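PDB 3IBT: 1H-3-hydroxy-4-oxoquinoline 2,4-dioxygenase from Pseudomonas putida, which catalyses the cofactor-independent, ring-cleaving dioxygenation of 3-hydroxy-1H-quinolin-4-one to N-formylanthranilate and carbon monoxide during oxoquinoline degradation. Local coordinates for residues K205-L216 and W233-H244. Sequence-based numbering, arbitrary orientation.
Sequences KPEICHIYSQPL and WFHPRHIPGRTH
Trp233 gives up the most surface to the contact, meeting Lys205 and Ile208 with different parts of its indole. CD of Lys205 lies over the five-membered ring, 3.7 Å from its centroid and 18° off the normal, a CH-pi contact; the lysine NZ bonds to the carbonyls of Asp200 and Leu202. At the six-membered ring, CD1 of Ile208 comes within 3.4 Å of CZ3 of Trp233, the side chains running side by side. The indole reaches both because CG of Trp233 sits between its own backbone N and carbonyl carbon (chi1 52°). With an alanine here the indole is gone, and Ile208 CD1 and the Lys205 chain would probably lose the surface they lie against.

Backbone evidence for parallel pairing is direct: strands 207-212 and 234-238 run in the same sense at 17° to each other, and His210 gives its N-H to His235 O and takes Arg237 N at its own O, bonding on both sides of its partner Pro236. Next to this ladder, His235 NE2 donates to Glu207 OE1 at 3.1 Å, in the imidazole plane but from above that of the carboxylate.

Past the strand ends Ser213 takes over. Its OG donates to Ile239 O at 2.9 Å, and Gly241 N reaches that oxygen from the same face, so two donors grip it. A water bridges Ser213 O to His238 NE2 and to Gly241 O, in the inverse gamma turn centred on Pro240. CA of His238 stands over one face of the Tyr212 ring, 4.2 Å from its centroid.

Asp120 accepts from the backbone N of Ser213 and Gln214, and lies beside His244, the probable acid-base residue, whose basicity it is thought to raise. The whole is the last beta-alpha-beta unit of an alpha/beta-hydrolase fold, with helix 218-230 as the crossover, 234-238 as an edge strand, and the probable catalytic histidine on the loop that follows.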
loop_
_atom_site.group_PDB
_atom_site.type_symbol
_atom_site.label_atom_id
_atom_site.label_comp_id
_atom_site.label_asym_id
_atom_site.label_seq_id
_atom_site.Cartn_x
_atom_site.Cartn_y
_atom_site.Cartn_z
ATOM N N LYS A 205 -12.933 -12.754 -8.502
ATOM C CA LYS A 205 -11.813 -11.858 -8.668
ATOM C C LYS A 205 -12.223 -10.516 -9.266
ATOM O O LYS A 205 -12.861 -10.474 -10.328
ATOM C CB LYS A 205 -10.735 -12.539 -9.512
ATOM C CG LYS A 205 -9.958 -13.632 -8.765
ATOM C CD LYS A 205 -9.590 -14.762 -9.697
ATOM C CE LYS A 205 -9.787 -16.160 -9.114
ATOM N NZ LYS A 205 -8.842 -16.365 -8.010
ATOM N N PRO A 206 -11.875 -9.405 -8.584
ATOM C CA PRO A 206 -12.032 -8.086 -9.188
ATOM C C PRO A 206 -11.062 -7.921 -10.316
ATOM O O PRO A 206 -10.118 -8.705 -10.436
ATOM C CB PRO A 206 -11.600 -7.130 -8.074
ATOM C CG PRO A 206 -10.814 -7.922 -7.170
ATOM C CD PRO A 206 -11.319 -9.325 -7.227
ATOM N N GLU A 207 -11.255 -6.884 -11.117
ATOM C CA GLU A 207 -10.174 -6.437 -11.974
ATOM C C GLU A 207 -9.147 -5.760 -11.045
ATOM O O GLU A 207 -9.494 -4.868 -10.238
ATOM C CB GLU A 207 -10.700 -5.541 -13.084
ATOM C CG GLU A 207 -11.870 -6.181 -13.858
ATOM C CD GLU A 207 -11.462 -7.348 -14.797
ATOM O OE1 GLU A 207 -10.984 -7.053 -15.908
ATOM O OE2 GLU A 207 -11.652 -8.553 -14.458
ATOM N N ILE A 208 -7.915 -6.264 -11.101
ATOM C CA ILE A 208 -6.807 -5.777 -10.267
ATOM C C ILE A 208 -5.733 -5.169 -11.162
ATOM O O ILE A 208 -5.286 -5.804 -12.135
ATOM C CB ILE A 208 -6.177 -6.906 -9.414
ATOM C CG1 ILE A 208 -7.293 -7.733 -8.755
ATOM C CG2 ILE A 208 -5.211 -6.317 -8.367
ATOM C CD1 ILE A 208 -6.814 -8.884 -7.898
ATOM N N CYS A 209 -5.329 -3.942 -10.850
ATOM C CA CYS A 209 -4.317 -3.264 -11.633
ATOM C C CYS A 209 -3.134 -3.026 -10.734
ATOM O O CYS A 209 -3.281 -2.393 -9.687
ATOM C CB CYS A 209 -4.860 -1.940 -12.140
ATOM S SG CYS A 209 -3.669 -0.862 -12.964
ATOM N N HIS A 210 -1.981 -3.563 -11.130
ATOM C CA HIS A 210 -0.708 -3.366 -10.431
ATOM C C HIS A 210 0.166 -2.333 -11.124
ATOM O O HIS A 210 0.705 -2.600 -12.217
ATOM C CB HIS A 210 0.084 -4.685 -10.350
ATOM C CG HIS A 210 1.294 -4.598 -9.462
ATOM N ND1 HIS A 210 2.481 -5.232 -9.751
ATOM C CD2 HIS A 210 1.501 -3.924 -8.296
ATOM C CE1 HIS A 210 3.362 -4.979 -8.792
ATOM N NE2 HIS A 210 2.793 -4.180 -7.898
ATOM N N ILE A 211 0.306 -1.174 -10.482
ATOM C CA ILE A 211 1.237 -0.110 -10.897
ATOM C C ILE A 211 2.557 -0.277 -10.156
ATOM O O ILE A 211 2.570 -0.568 -8.984
ATOM C CB ILE A 211 0.663 1.279 -10.571
ATOM C CG1 ILE A 211 -0.650 1.517 -11.334
ATOM C CG2 ILE A 211 1.626 2.361 -10.967
ATOM C CD1 ILE A 211 -1.527 2.626 -10.722
ATOM N N TYR A 212 3.684 -0.113 -10.808
ATOM C CA TYR A 212 4.936 -0.506 -10.169
ATOM C C TYR A 212 6.136 -0.142 -11.017
ATOM O O TYR A 212 6.083 -0.206 -12.283
ATOM C CB TYR A 212 4.934 -2.005 -9.956
ATOM C CG TYR A 212 5.269 -2.747 -11.223
ATOM C CD1 TYR A 212 6.569 -3.132 -11.498
ATOM C CD2 TYR A 212 4.294 -3.024 -12.173
ATOM C CE1 TYR A 212 6.895 -3.791 -12.691
ATOM C CE2 TYR A 212 4.612 -3.708 -13.360
ATOM C CZ TYR A 212 5.920 -4.073 -13.613
ATOM O OH TYR A 212 6.271 -4.719 -14.770
ATOM N N SER A 213 7.217 0.246 -10.343
ATOM C CA SER A 213 8.495 0.499 -11.022
ATOM C C SER A 213 9.571 -0.511 -10.621
ATOM O O SER A 213 10.420 -0.907 -11.411
ATOM C CB SER A 213 8.969 1.901 -10.705
ATOM O OG SER A 213 7.915 2.837 -10.907
ATOM N N GLN A 214 9.497 -0.949 -9.377
ATOM C CA GLN A 214 10.507 -1.819 -8.771
ATOM C C GLN A 214 9.920 -3.217 -8.474
ATOM O O GLN A 214 8.692 -3.363 -8.311
ATOM C CB GLN A 214 10.982 -1.144 -7.474
ATOM C CG GLN A 214 12.435 -1.262 -7.385
ATOM C CD GLN A 214 13.003 -0.663 -6.144
ATOM O OE1 GLN A 214 13.416 0.497 -6.156
ATOM N NE2 GLN A 214 13.100 -1.473 -5.071
ATOM N N PRO A 215 10.743 -4.256 -8.374
ATOM C CA PRO A 215 12.147 -4.441 -8.534
ATOM C C PRO A 215 12.584 -4.277 -10.005
ATOM O O PRO A 215 11.801 -4.516 -10.951
ATOM C CB PRO A 215 12.352 -5.860 -8.034
ATOM C CG PRO A 215 11.035 -6.488 -8.139
ATOM C CD PRO A 215 10.056 -5.493 -7.976
ATOM N N LEU A 216 13.821 -3.822 -10.166
ATOM C CA LEU A 216 14.291 -3.406 -11.436
ATOM C C LEU A 216 14.783 -4.661 -12.048
ATOM O O LEU A 216 15.983 -4.919 -12.070
ATOM C CB LEU A 216 15.407 -2.378 -11.283
ATOM C CG LEU A 216 14.967 -1.164 -10.464
ATOM C CD1 LEU A 216 16.073 -0.200 -10.235
ATOM C CD2 LEU A 216 13.894 -0.485 -11.246
ATOM N N TRP A 233 -8.193 -10.914 -15.149
ATOM C CA TRP A 233 -8.539 -10.026 -14.060
ATOM C C TRP A 233 -7.290 -9.251 -13.622
ATOM O O TRP A 233 -7.376 -8.428 -12.675
ATOM C CB TRP A 233 -9.126 -10.823 -12.884
ATOM C CG TRP A 233 -8.272 -11.968 -12.460
ATOM C CD1 TRP A 233 -8.353 -13.254 -12.908
ATOM C CD2 TRP A 233 -7.190 -11.943 -11.519
ATOM N NE1 TRP A 233 -7.387 -14.041 -12.308
ATOM C CE2 TRP A 233 -6.656 -13.261 -11.454
ATOM C CE3 TRP A 233 -6.621 -10.946 -10.724
ATOM C CZ2 TRP A 233 -5.588 -13.606 -10.632
ATOM C CZ3 TRP A 233 -5.538 -11.298 -9.897
ATOM C CH2 TRP A 233 -5.048 -12.625 -9.855
ATOM N N PHE A 234 -6.144 -9.504 -14.289
ATOM C CA PHE A 234 -4.856 -8.873 -13.924
ATOM C C PHE A 234 -4.335 -7.917 -15.018
ATOM O O PHE A 234 -4.439 -8.186 -16.222
ATOM C CB PHE A 234 -3.817 -9.928 -13.479
ATOM C CG PHE A 234 -2.593 -9.359 -12.791
ATOM C CD1 PHE A 234 -2.640 -8.915 -11.485
ATOM C CD2 PHE A 234 -1.379 -9.313 -13.434
ATOM C CE1 PHE A 234 -1.507 -8.369 -10.856
ATOM C CE2 PHE A 234 -0.245 -8.791 -12.791
ATOM C CZ PHE A 234 -0.314 -8.316 -11.511
ATOM N N HIS A 235 -3.821 -6.782 -14.568
ATOM C CA HIS A 235 -3.521 -5.632 -15.393
ATOM C C HIS A 235 -2.292 -4.924 -14.802
ATOM O O HIS A 235 -2.409 -3.941 -14.034
ATOM C CB HIS A 235 -4.703 -4.658 -15.375
ATOM C CG HIS A 235 -6.001 -5.259 -15.812
ATOM N ND1 HIS A 235 -6.257 -5.604 -17.119
ATOM C CD2 HIS A 235 -7.115 -5.571 -15.119
ATOM C CE1 HIS A 235 -7.470 -6.113 -17.215
ATOM N NE2 HIS A 235 -8.008 -6.110 -16.011
ATOM N N PRO A 236 -1.102 -5.412 -15.163
ATOM C CA PRO A 236 0.107 -4.733 -14.724
ATOM C C PRO A 236 0.263 -3.399 -15.493
ATOM O O PRO A 236 -0.189 -3.283 -16.637
ATOM C CB PRO A 236 1.199 -5.708 -15.098
ATOM C CG PRO A 236 0.610 -6.619 -16.113
ATOM C CD PRO A 236 -0.847 -6.553 -16.064
ATOM N N ARG A 237 0.827 -2.382 -14.860
ATOM C CA ARG A 237 1.231 -1.152 -15.552
ATOM C C ARG A 237 2.584 -0.770 -14.951
ATOM O O ARG A 237 2.635 -0.403 -13.783
ATOM C CB ARG A 237 0.223 -0.033 -15.282
ATOM C CG ARG A 237 -0.631 0.407 -16.437
ATOM C CD ARG A 237 -2.020 0.852 -15.947
ATOM N NE ARG A 237 -3.049 0.481 -16.935
ATOM C CZ ARG A 237 -3.549 -0.761 -17.108
ATOM N NH1 ARG A 237 -3.161 -1.788 -16.358
ATOM N NH2 ARG A 237 -4.438 -0.999 -18.061
ATOM N N HIS A 238 3.669 -0.938 -15.712
ATOM C CA HIS A 238 5.035 -0.487 -15.359
ATOM C C HIS A 238 5.248 1.004 -15.594
ATOM O O HIS A 238 5.245 1.445 -16.754
ATOM C CB HIS A 238 6.030 -1.226 -16.247
ATOM C CG HIS A 238 7.481 -0.918 -15.972
ATOM N ND1 HIS A 238 8.323 -0.395 -16.925
ATOM C CD2 HIS A 238 8.255 -1.127 -14.874
ATOM C CE1 HIS A 238 9.538 -0.253 -16.421
ATOM N NE2 HIS A 238 9.523 -0.681 -15.176
ATOM N N ILE A 239 5.448 1.790 -14.528
ATOM C CA ILE A 239 6.018 3.137 -14.727
ATOM C C ILE A 239 7.555 2.990 -14.714
ATOM O O ILE A 239 8.078 2.358 -13.809
ATOM C CB ILE A 239 5.602 4.106 -13.612
ATOM C CG1 ILE A 239 4.166 3.851 -13.147
ATOM C CG2 ILE A 239 5.736 5.535 -14.065
ATOM C CD1 ILE A 239 3.065 4.036 -14.203
ATOM N N PRO A 240 8.271 3.477 -15.741
ATOM C CA PRO A 240 9.733 3.349 -15.682
ATOM C C PRO A 240 10.428 4.324 -14.704
ATOM O O PRO A 240 11.061 5.291 -15.101
ATOM C CB PRO A 240 10.190 3.585 -17.126
ATOM C CG PRO A 240 9.026 4.015 -17.866
ATOM C CD PRO A 240 7.821 4.092 -16.993
ATOM N N GLY A 241 10.292 4.061 -13.419
ATOM C CA GLY A 241 11.014 4.809 -12.381
ATOM C C GLY A 241 12.184 3.959 -11.949
ATOM O O GLY A 241 12.376 2.876 -12.474
ATOM N N ARG A 242 12.977 4.449 -11.015
ATOM C CA ARG A 242 14.059 3.649 -10.473
ATOM C C ARG A 242 13.701 3.329 -9.025
ATOM O O ARG A 242 14.384 2.546 -8.361
ATOM C CB ARG A 242 15.391 4.407 -10.564
ATOM C CG ARG A 242 15.543 5.253 -11.809
ATOM C CD ARG A 242 16.240 4.508 -12.995
ATOM N NE ARG A 242 15.728 3.164 -13.312
ATOM C CZ ARG A 242 16.438 2.039 -13.170
ATOM N NH1 ARG A 242 17.702 2.072 -12.723
ATOM N NH2 ARG A 242 15.888 0.868 -13.468
ATOM N N THR A 243 12.591 3.898 -8.573
ATOM C CA THR A 243 12.203 3.937 -7.169
ATOM C C THR A 243 11.070 2.979 -6.820
ATOM O O THR A 243 10.323 2.528 -7.700
ATOM C CB THR A 243 11.790 5.407 -6.866
ATOM O OG1 THR A 243 12.933 6.097 -6.393
ATOM C CG2 THR A 243 10.547 5.590 -5.930
ATOM N N HIS A 244 10.930 2.716 -5.526
ATOM C CA HIS A 244 9.841 1.901 -4.968
ATOM C C HIS A 244 8.488 2.660 -4.770
ATOM O O HIS A 244 7.470 2.005 -4.543
ATOM C CB HIS A 244 10.363 1.228 -3.666
ATOM C CG HIS A 244 9.367 0.384 -2.910
ATOM N ND1 HIS A 244 8.734 -0.715 -3.457
ATOM C CD2 HIS A 244 8.960 0.439 -1.615
ATOM C CE1 HIS A 244 7.962 -1.281 -2.540
ATOM N NE2 HIS A 244 8.080 -0.601 -1.414
HETATM O O HOH W 1 11.481 0.204 -13.486
#